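Side-chain contacts in endosialidase (PDB 4HIZ), which cleaves polymers of sialic acid, at alpha-2,8 and alpha-2,9 linkages, as an endosialidase of bacteriophage phi92: residues A[52-55]-A[56-59]; A[419-422]-A[423-426]; A[521-524]-A[525-529]. All blocks are in the same frame, centred on the assembly; numbering follows the deposited sequence. Where two conformers were deposited one is given.

Contact 1: residues A[52-55]-A[56-59]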
ATOM      1  N   VAL A  52      41.962   4.112  -4.833  1.00 14.23           N
ATOM      2  CA  VAL A  52      42.358   3.135  -5.861  1.00 14.66           C
ATOM      3  C   VAL A  52      42.951   1.919  -5.174  1.00 15.40           C
ATOM      4  O   VAL A  52      43.903   2.029  -4.379  1.00 16.45           O
ATOM      5  CB  VAL A  52      43.401   3.700  -6.818  1.00 15.66           C
ATOM      6  CG1 VAL A  52      43.710   2.657  -7.918  1.00 17.00           C
ATOM      7  CG2 VAL A  52      42.888   5.008  -7.414  1.00 15.57           C
ATOM      8  N   TYR A  53      42.402   0.755  -5.479  1.00 14.78           N
ATOM      9  CA  TYR A  53      42.718  -0.461  -4.718  1.00 15.36           C
ATOM     10  C   TYR A  53      42.753  -1.650  -5.674  1.00 15.16           C
ATOM     11  O   TYR A  53      41.893  -1.772  -6.559  1.00 15.69           O
ATOM     12  CB  TYR A  53      41.629  -0.674  -3.645  1.00 15.76           C
ATOM     13  CG  TYR A  53      41.693  -2.020  -2.944  1.00 16.38           C
ATOM     14  CD1 TYR A  53      42.843  -2.418  -2.264  1.00 18.55           C
ATOM     15  CD2 TYR A  53      40.589  -2.884  -2.948  1.00 16.48           C
ATOM     16  CE1 TYR A  53      42.902  -3.674  -1.614  1.00 20.35           C
ATOM     17  CE2 TYR A  53      40.622  -4.116  -2.296  1.00 18.57           C
ATOM     18  CZ  TYR A  53      41.783  -4.513  -1.637  1.00 21.69           C
ATOM     19  OH  TYR A  53      41.817  -5.733  -1.002  1.00 24.82           O
ATOM     20  N   GLU A  54      43.746  -2.523  -5.515  1.00 15.14           N
ATOM     21  CA  GLU A  54      43.819  -3.749  -6.325  1.00 16.84           C
ATOM     22  C   GLU A  54      43.410  -4.983  -5.510  1.00 17.33           C
ATOM     23  O   GLU A  54      44.262  -5.710  -4.969  1.00 19.53           O
ATOM     24  CB  GLU A  54      45.235  -3.944  -6.889  1.00 18.65           C
ATOM     25  CG  GLU A  54      45.656  -2.817  -7.833  1.00 20.65           C
ATOM     26  CD  GLU A  54      47.064  -2.963  -8.395  1.00 23.33           C
ATOM     27  OE1 GLU A  54      47.667  -4.062  -8.324  1.00 23.04           O
ATOM     28  OE2 GLU A  54      47.566  -1.945  -8.927  1.00 25.52           O
ATOM     29  N   ARG A  55      42.103  -5.227  -5.446  1.00 16.43           N
ATOM     30  CA  ARG A  55      41.581  -6.453  -4.837  1.00 15.65           C
ATOM     31  C   ARG A  55      42.252  -7.666  -5.481  1.00 15.89           C
ATOM     32  O   ARG A  55      42.713  -8.610  -4.798  1.00 17.01           O
ATOM     33  CB  ARG A  55      40.067  -6.540  -5.058  1.00 15.36           C
ATOM     34  CG  ARG A  55      39.424  -7.702  -4.275  1.00 17.00           C
ATOM     35  CD  ARG A  55      37.934  -7.859  -4.596  1.00 16.62           C
ATOM     36  NE  ARG A  55      37.736  -8.488  -5.898  1.00 15.46           N
ATOM     37  CZ  ARG A  55      37.643  -9.799  -6.106  1.00 14.92           C
ATOM     38  NH1 ARG A  55      37.714 -10.655  -5.071  1.00 16.00           N
ATOM     39  NH2 ARG A  55      37.474 -10.259  -7.356  1.00 15.90           N
ATOM     40  N   ILE A  56      42.332  -7.604  -6.813  1.00 16.19           N
ATOM     41  CA  ILE A  56      43.041  -8.589  -7.598  1.00 17.60           C
ATOM     42  C   ILE A  56      44.292  -7.896  -8.133  1.00 18.95           C
ATOM     43  O   ILE A  56      44.195  -6.832  -8.751  1.00 17.50           O
ATOM     44  CB  ILE A  56      42.179  -9.086  -8.775  1.00 17.88           C
ATOM     45  CG1 ILE A  56      40.870  -9.717  -8.281  1.00 17.70           C
ATOM     46  CG2 ILE A  56      42.963 -10.101  -9.629  1.00 18.03           C
ATOM     47  CD1 ILE A  56      41.055 -10.900  -7.282  1.00 18.14           C
ATOM     48  N   VAL A  57      45.466  -8.474  -7.883  1.00 20.92           N
ATOM     49  CA  VAL A  57      46.703  -7.799  -8.271  1.00 23.43           C
ATOM     50  C   VAL A  57      46.738  -7.506  -9.765  1.00 21.98           C
ATOM     51  O   VAL A  57      46.417  -8.368 -10.577  1.00 22.40           O
ATOM     52  CB  VAL A  57      47.939  -8.623  -7.877  1.00 27.79           C
ATOM     53  CG1 VAL A  57      49.201  -7.978  -8.431  1.00 29.30           C
ATOM     54  CG2 VAL A  57      48.017  -8.737  -6.347  1.00 29.83           C
ATOM     55  N   GLY A  58      47.098  -6.272 -10.119  1.00 20.87           N
ATOM     56  CA  GLY A  58      47.189  -5.885 -11.516  1.00 20.06           C
ATOM     57  C   GLY A  58      45.890  -5.335 -12.069  1.00 19.10           C
ATOM     58  O   GLY A  58      45.859  -4.920 -13.231  1.00 20.45           O
ATOM     59  N   GLN A  59      44.824  -5.348 -11.264  1.00 16.83           N
ATOM     60  CA  GLN A  59      43.518  -4.846 -11.713  1.00 16.29           C
ATOM     61  C   GLN A  59      42.953  -3.767 -10.791  1.00 15.23           C
ATOM     62  O   GLN A  59      42.007  -4.016 -10.021  1.00 15.61           O
ATOM     63  CB  GLN A  59      42.529  -6.013 -11.899  1.00 15.75           C
ATOM     64  CG  GLN A  59      42.983  -6.967 -13.001  1.00 15.49           C
ATOM     65  CD  GLN A  59      41.912  -7.946 -13.418  1.00 15.64           C
ATOM     66  OE1 GLN A  59      40.811  -7.534 -13.802  1.00 16.30           O
ATOM     67  NE2 GLN A  59      42.233  -9.259 -13.386  1.00 15.83           N
TER
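E54 reaches forward across the turn and takes the backbone N-H of G58 on its carboxylate: G58 N to E54 OE1 is 2.9 Å, almost straight at 169°, with the donor standing well above the carboxylate plane. With CG anti to its own carbonyl carbon (chi1 -63°), the extended chain carries OE1 as far as the amide four residues on. A second hydrogen bond, Q59 N to I56 O at 3.0 Å, closes the type II beta turn 56-59. Glycine suits the third position, G58, where a positive phi would press any side chain onto the carbonyl oxygen before it.

Van der Waals contact joins R55 and I56, whose side chains run side by side. The isoleucine lays CG1 and CD1 over one face of the guanidinium, CD1 at 3.6 Å from R55 NH2. R55 is bent at chi3 (76°), which brings the planar group alongside its neighbour. An aliphatic branch fits here because it meets the poorly hydrated face and leaves the N-H groups at the rim to polar partners.

The charge of R55 is met chiefly by E421, while Q59 OE1 accepts from G422 N. The turn connects strand 49-53 to its antiparallel neighbour 61-64 at the protein surface, with the 419-426 loop packed against it.

Contact 2: residues A[419-422]-A[423-426]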
ATOM      1  N   GLU A 419      33.148 -11.085  -9.314  1.00 13.05           N
ATOM      2  CA  GLU A 419      33.194 -11.620 -10.686  1.00 12.94           C
ATOM      3  C   GLU A 419      33.701 -10.602 -11.696  1.00 12.83           C
ATOM      4  O   GLU A 419      33.995 -10.958 -12.848  1.00 13.84           O
ATOM      5  CB  GLU A 419      31.818 -12.132 -11.135  1.00 13.50           C
ATOM      6  CG  GLU A 419      31.302 -13.262 -10.295  1.00 14.68           C
ATOM      7  CD  GLU A 419      29.961 -13.798 -10.778  1.00 15.57           C
ATOM      8  OE1 GLU A 419      29.440 -13.334 -11.821  1.00 15.66           O
ATOM      9  OE2 GLU A 419      29.430 -14.715 -10.122  1.00 16.39           O
ATOM     10  N   TRP A 420      33.810  -9.337 -11.292  1.00 11.61           N
ATOM     11  CA  TRP A 420      34.106  -8.289 -12.294  1.00 11.90           C
ATOM     12  C   TRP A 420      35.473  -8.481 -12.972  1.00 12.75           C
ATOM     13  O   TRP A 420      35.618  -8.385 -14.218  1.00 13.35           O
ATOM     14  CB  TRP A 420      34.090  -6.902 -11.642  1.00 12.48           C
ATOM     15  CG  TRP A 420      34.281  -5.775 -12.631  1.00 12.32           C
ATOM     16  CD1 TRP A 420      35.459  -5.168 -12.932  1.00 13.60           C
ATOM     17  CD2 TRP A 420      33.259  -5.076 -13.375  1.00 13.08           C
ATOM     18  NE1 TRP A 420      35.251  -4.163 -13.860  1.00 13.44           N
ATOM     19  CE2 TRP A 420      33.904  -4.073 -14.126  1.00 13.76           C
ATOM     20  CE3 TRP A 420      31.875  -5.228 -13.501  1.00 12.19           C
ATOM     21  CZ2 TRP A 420      33.207  -3.220 -15.006  1.00 12.76           C
ATOM     22  CZ3 TRP A 420      31.176  -4.368 -14.347  1.00 11.85           C
ATOM     23  CH2 TRP A 420      31.847  -3.385 -15.095  1.00 11.63           C
ATOM     24  N   GLU A 421      36.483  -8.712 -12.154  1.00 12.64           N
ATOM     25  CA  GLU A 421      37.857  -8.761 -12.666  1.00 11.80           C
ATOM     26  C   GLU A 421      38.085  -9.922 -13.625  1.00 13.37           C
ATOM     27  O   GLU A 421      37.524 -11.012 -13.471  1.00 13.45           O
ATOM     28  CB  GLU A 421      38.852  -8.867 -11.499  1.00 13.02           C
ATOM     29  CG  GLU A 421      38.916  -7.609 -10.578  1.00 13.51           C
ATOM     30  CD  GLU A 421      37.961  -7.619  -9.388  1.00 13.80           C
ATOM     31  OE1 GLU A 421      36.933  -8.350  -9.410  1.00 14.05           O
ATOM     32  OE2 GLU A 421      38.278  -6.867  -8.430  1.00 14.34           O
ATOM     33  N   GLY A 422      38.922  -9.661 -14.611  1.00 14.76           N
ATOM     34  CA  GLY A 422      39.230 -10.667 -15.619  1.00 15.00           C
ATOM     35  C   GLY A 422      39.806 -11.912 -14.974  1.00 15.55           C
ATOM     36  O   GLY A 422      40.613 -11.817 -14.044  1.00 16.39           O
ATOM     37  N   GLN A 423      39.362 -13.057 -15.489  0.67 15.70           N
ATOM     38  CA  GLN A 423      39.761 -14.403 -15.086  0.67 16.61           C
ATOM     39  C   GLN A 423      39.092 -14.899 -13.804  0.67 15.48           C
ATOM     40  O   GLN A 423      39.149 -16.093 -13.518  0.67 16.31           O
ATOM     41  CB  GLN A 423      41.298 -14.587 -15.017  0.67 19.20           C
ATOM     42  CG  GLN A 423      42.045 -14.328 -16.350  0.67 22.52           C
ATOM     43  CD  GLN A 423      41.818 -15.413 -17.404  0.67 25.70           C
ATOM     44  OE1 GLN A 423      41.244 -16.459 -17.115  0.67 27.20           O
ATOM     45  NE2 GLN A 423      42.270 -15.159 -18.641  0.67 26.62           N
ATOM     46  N   GLU A 424      38.458 -14.008 -13.037  1.00 15.64           N
ATOM     47  CA  GLU A 424      37.804 -14.444 -11.812  1.00 15.80           C
ATOM     48  C   GLU A 424      36.667 -15.399 -12.102  1.00 15.72           C
ATOM     49  O   GLU A 424      35.942 -15.234 -13.090  1.00 15.64           O
ATOM     50  CB  GLU A 424      37.261 -13.242 -11.032  1.00 17.58           C
ATOM     51  CG  GLU A 424      38.344 -12.432 -10.406  1.00 21.08           C
ATOM     52  CD  GLU A 424      39.159 -13.256  -9.422  1.00 25.83           C
ATOM     53  OE1 GLU A 424      38.584 -13.762  -8.425  1.00 28.96           O
ATOM     54  OE2 GLU A 424      40.378 -13.379  -9.630  1.00 26.92           O
ATOM     55  N   LEU A 425      36.486 -16.392 -11.231  1.00 17.12           N
ATOM     56  CA  LEU A 425      35.433 -17.378 -11.431  1.00 17.83           C
ATOM     57  C   LEU A 425      34.076 -16.877 -10.963  1.00 17.79           C
ATOM     58  O   LEU A 425      33.977 -15.943 -10.158  1.00 18.72           O
ATOM     59  CB  LEU A 425      35.767 -18.669 -10.685  1.00 19.69           C
ATOM     60  CG  LEU A 425      37.101 -19.302 -11.126  1.00 23.85           C
ATOM     61  CD1 LEU A 425      37.348 -20.612 -10.394  1.00 27.53           C
ATOM     62  CD2 LEU A 425      37.130 -19.518 -12.643  1.00 24.59           C
ATOM     63  N   ASP A 426      33.015 -17.498 -11.467  1.00 17.87           N
ATOM     64  CA  ASP A 426      31.682 -17.099 -11.011  1.00 18.08           C
ATOM     65  C   ASP A 426      31.584 -17.463  -9.520  1.00 16.60           C
ATOM     66  O   ASP A 426      32.186 -18.455  -9.032  1.00 18.15           O
ATOM     67  CB  ASP A 426      30.594 -17.815 -11.803  1.00 19.49           C
ATOM     68  CG  ASP A 426      30.503 -17.338 -13.241  1.00 22.51           C
ATOM     69  OD1 ASP A 426      31.164 -16.330 -13.615  1.00 22.47           O
ATOM     70  OD2 ASP A 426      29.746 -17.980 -14.001  1.00 24.64           O
TER
HETATM   71  O   HOH W   1      41.874 -12.919 -11.926  1.00 24.56           O
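E421 and E424 close a type II beta turn, and the chain on either side of it doubles back: the directions of 419-422 and 423-426 differ by 164°. The bond E424 N to E421 O is 3.2 Å long, with the donor above the carbonyl plane. Q423 takes the third turn position with a positive phi, although it carries a side chain.

On the arms of the turn the side chains meet largely through carbon. E424 bends at chi2 (-60°), and its CG lies 3.8 Å from E421 CB, the methylene parts touching while the carboxylates part. A water bridges the turn, donating to G422 O at 2.7 Å and to E424 OE2 at 2.8 Å. Further along, the E419 carboxylate lies across the backbone of D426, OE2 being 3.4 Å from D426 CA, and the carboxylate planes of E419 and D426 are 24° apart. E419 OE1 and D426 OD1, two oxygens of like charge, are 3.9 Å apart.

So many acids in one bend would probably be unfavourable without compensation, which comes from outside. N427 N and R428 of the same loop engage E419, R435 of strand 435-442 pairs with E421 besides R55, and H396 of another loop bonds D426. These donors probably offset the mutual repulsion and favour ionised carboxylates.

Contact 3: residues A[521-524]-A[525-529]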
ATOM      1  N   ARG A 521      20.835   8.121  -9.791  1.00  9.92           N
ATOM      2  CA  ARG A 521      20.583   9.412 -10.438  1.00 10.24           C
ATOM      3  C   ARG A 521      21.811  10.290 -10.172  1.00 11.16           C
ATOM      4  O   ARG A 521      22.148  10.585  -9.003  1.00 11.19           O
ATOM      5  CB  ARG A 521      19.332  10.070  -9.847  1.00  9.50           C
ATOM      6  CG  ARG A 521      19.036  11.409 -10.523  1.00  9.79           C
ATOM      7  CD  ARG A 521      17.754  12.099  -9.953  1.00 10.11           C
ATOM      8  NE  ARG A 521      17.983  12.764  -8.672  1.00 11.70           N
ATOM      9  CZ  ARG A 521      17.100  13.616  -8.138  1.00 12.94           C
ATOM     10  NH1 ARG A 521      15.922  13.807  -8.719  1.00 12.88           N
ATOM     11  NH2 ARG A 521      17.370  14.233  -6.985  1.00 12.82           N
ATOM     12  N   LEU A 522      22.478  10.672 -11.261  1.00 10.80           N
ATOM     13  CA  LEU A 522      23.776  11.346 -11.226  1.00 10.88           C
ATOM     14  C   LEU A 522      23.680  12.762 -11.804  1.00 11.39           C
ATOM     15  O   LEU A 522      23.200  12.968 -12.952  1.00 11.47           O
ATOM     16  CB  LEU A 522      24.817  10.538 -12.053  1.00 11.46           C
ATOM     17  CG  LEU A 522      26.189  11.218 -12.184  1.00 13.02           C
ATOM     18  CD1 LEU A 522      26.898  11.289 -10.834  1.00 14.16           C
ATOM     19  CD2 LEU A 522      27.073  10.408 -13.162  1.00 14.11           C
ATOM     20  N   LYS A 523      24.135  13.755 -11.043  1.00 11.04           N
ATOM     21  CA  LYS A 523      24.181  15.146 -11.538  1.00 11.31           C
ATOM     22  C   LYS A 523      25.186  15.295 -12.681  1.00 13.05           C
ATOM     23  O   LYS A 523      26.355  14.917 -12.549  1.00 14.81           O
ATOM     24  CB  LYS A 523      24.544  16.078 -10.367  1.00 13.08           C
ATOM     25  CG  LYS A 523      24.826  17.527 -10.740  1.00 14.00           C
ATOM     26  CD  LYS A 523      24.945  18.330  -9.433  1.00 15.73           C
ATOM     27  CE  LYS A 523      25.180  19.811  -9.673  1.00 18.01           C
ATOM     28  NZ  LYS A 523      26.391  20.017 -10.491  1.00 18.41           N
ATOM     29  N   ILE A 524      24.735  15.851 -13.808  1.00 12.92           N
ATOM     30  CA  ILE A 524      25.605  15.957 -14.978  1.00 13.48           C
ATOM     31  C   ILE A 524      25.729  17.390 -15.537  1.00 15.71           C
ATOM     32  O   ILE A 524      26.468  17.610 -16.493  1.00 18.43           O
ATOM     33  CB  ILE A 524      25.163  15.001 -16.154  1.00 14.64           C
ATOM     34  CG1 ILE A 524      23.688  15.263 -16.507  1.00 15.82           C
ATOM     35  CG2 ILE A 524      25.508  13.510 -15.798  1.00 15.01           C
ATOM     36  CD1 ILE A 524      23.198  14.629 -17.773  1.00 17.39           C
ATOM     37  N   THR A 525      25.020  18.353 -14.953  1.00 15.74           N
ATOM     38  CA  THR A 525      25.183  19.774 -15.319  1.00 17.83           C
ATOM     39  C   THR A 525      25.108  20.602 -14.043  1.00 15.87           C
ATOM     40  O   THR A 525      24.780  20.061 -12.977  1.00 16.28           O
ATOM     41  CB  THR A 525      24.044  20.328 -16.258  1.00 22.58           C
ATOM     42  OG1 THR A 525      22.818  20.456 -15.515  1.00 22.91           O
ATOM     43  CG2 THR A 525      23.817  19.462 -17.469  1.00 25.13           C
ATOM     44  N   GLU A 526      25.355  21.908 -14.141  1.00 16.06           N
ATOM     45  CA  GLU A 526      25.119  22.773 -12.984  1.00 17.13           C
ATOM     46  C   GLU A 526      23.630  22.774 -12.667  1.00 17.16           C
ATOM     47  O   GLU A 526      22.797  22.790 -13.581  1.00 18.34           O
ATOM     48  CB  GLU A 526      25.607  24.208 -13.237  1.00 20.39           C
ATOM     49  CG  GLU A 526      27.122  24.264 -13.332  1.00 27.22           C
ATOM     50  CD  GLU A 526      27.717  25.669 -13.260  1.00 38.40           C
ATOM     51  OE1 GLU A 526      27.015  26.628 -12.870  1.00 42.72           O
ATOM     52  OE2 GLU A 526      28.911  25.810 -13.603  1.00 43.48           O
ATOM     53  N   HIS A 527      23.286  22.735 -11.382  1.00 15.76           N
ATOM     54  CA  HIS A 527      21.891  22.868 -11.000  1.00 15.38           C
ATOM     55  C   HIS A 527      21.644  24.268 -10.438  1.00 16.44           C
ATOM     56  O   HIS A 527      21.786  24.506  -9.230  1.00 16.84           O
ATOM     57  CB  HIS A 527      21.521  21.755 -10.001  1.00 15.59           C
ATOM     58  CG  HIS A 527      21.480  20.401 -10.629  1.00 16.16           C
ATOM     59  ND1 HIS A 527      21.235  19.253  -9.913  1.00 17.25           N
ATOM     60  CD2 HIS A 527      21.662  20.016 -11.919  1.00 15.31           C
ATOM     61  CE1 HIS A 527      21.267  18.208 -10.734  1.00 16.43           C
ATOM     62  NE2 HIS A 527      21.512  18.647 -11.958  1.00 15.60           N
ATOM     63  N   ASP A 528      21.280  25.176 -11.338  1.00 16.05           N
ATOM     64  CA  ASP A 528      21.116  26.592 -11.013  1.00 15.79           C
ATOM     65  C   ASP A 528      19.669  26.881 -10.607  1.00 15.94           C
ATOM     66  O   ASP A 528      18.984  27.735 -11.197  1.00 18.21           O
ATOM     67  CB  ASP A 528      21.569  27.492 -12.171  1.00 17.98           C
ATOM     68  CG  ASP A 528      20.838  27.201 -13.477  1.00 22.24           C
ATOM     69  OD1 ASP A 528      20.284  26.079 -13.660  1.00 23.84           O
ATOM     70  OD2 ASP A 528      20.846  28.106 -14.345  1.00 24.39           O
ATOM     71  N   PHE A 529      19.211  26.153  -9.593  1.00 13.39           N
ATOM     72  CA  PHE A 529      17.832  26.264  -9.103  1.00 12.90           C
ATOM     73  C   PHE A 529      17.839  25.757  -7.681  1.00 12.89           C
ATOM     74  O   PHE A 529      18.756  25.037  -7.268  1.00 13.13           O
ATOM     75  CB  PHE A 529      16.834  25.445  -9.972  1.00 13.25           C
ATOM     76  CG  PHE A 529      17.305  24.025 -10.291  1.00 13.65           C
ATOM     77  CD1 PHE A 529      17.161  22.997  -9.346  1.00 13.84           C
ATOM     78  CD2 PHE A 529      17.873  23.726 -11.527  1.00 15.41           C
ATOM     79  CE1 PHE A 529      17.589  21.700  -9.642  1.00 14.75           C
ATOM     80  CE2 PHE A 529      18.311  22.414 -11.813  1.00 16.23           C
ATOM     81  CZ  PHE A 529      18.162  21.416 -10.886  1.00 16.10           C
TER
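K523 lies over one face of the H527 imidazole, a CH-pi contact in which CG is 3.8 Å from the ring centroid and 22° off its normal. The two side chains run antiparallel to one another, CD passing near ND1 and CE near CG of the ring. At its end the lysine bends at chi4 (-57°), which turns NZ onto T525 O at 3.0 Å; the donor stands above that carbonyl plane. Lysine suits the place because its methylene chain can lie on a ring while the ammonium at its end bonds oxygen.

The next shell fixes the loop that presents these groups. T525 OG1 donates to E526 O at 3.0 Å and lies at the edge of the imidazole, in its plane. H527 NE2 is hydrogen-bonded to G482 O, and W483 meets the imidazole edge-to-face, which together probably fix the ring's rotation. D42 of the second subunit forms a salt bridge with K523 NZ and also accepts from H527 N.

One ammonium therefore serves both the carbonyl of its own loop and an acid across the subunit boundary. That pairing probably keeps the lysine charged, and it couples the chain leaving strand 516-523 to the neighbouring copy in the trimer.

In the fold
From the N terminus, contact 1 comes first, turning the chain between strands 49-53 and 61-64. Contact 2 folds the loop between strands 407-413 and 435-442, and contact 3 lies where the chain leaves strand 516-523. The three follow in series, with none nested or crossed. Though far apart in sequence, contacts 1 and 2 touch through an ion pair and a probable hydrogen bond, joining the N-terminal extension to the catalytic beta propeller; strands 49-53, 61-64, 407-413 and 435-442 belong to one mixed sheet. Contact 3, its centre about 32 Å from that of contact 1, leads from the propeller range into the following catalytic range and faces a second subunit.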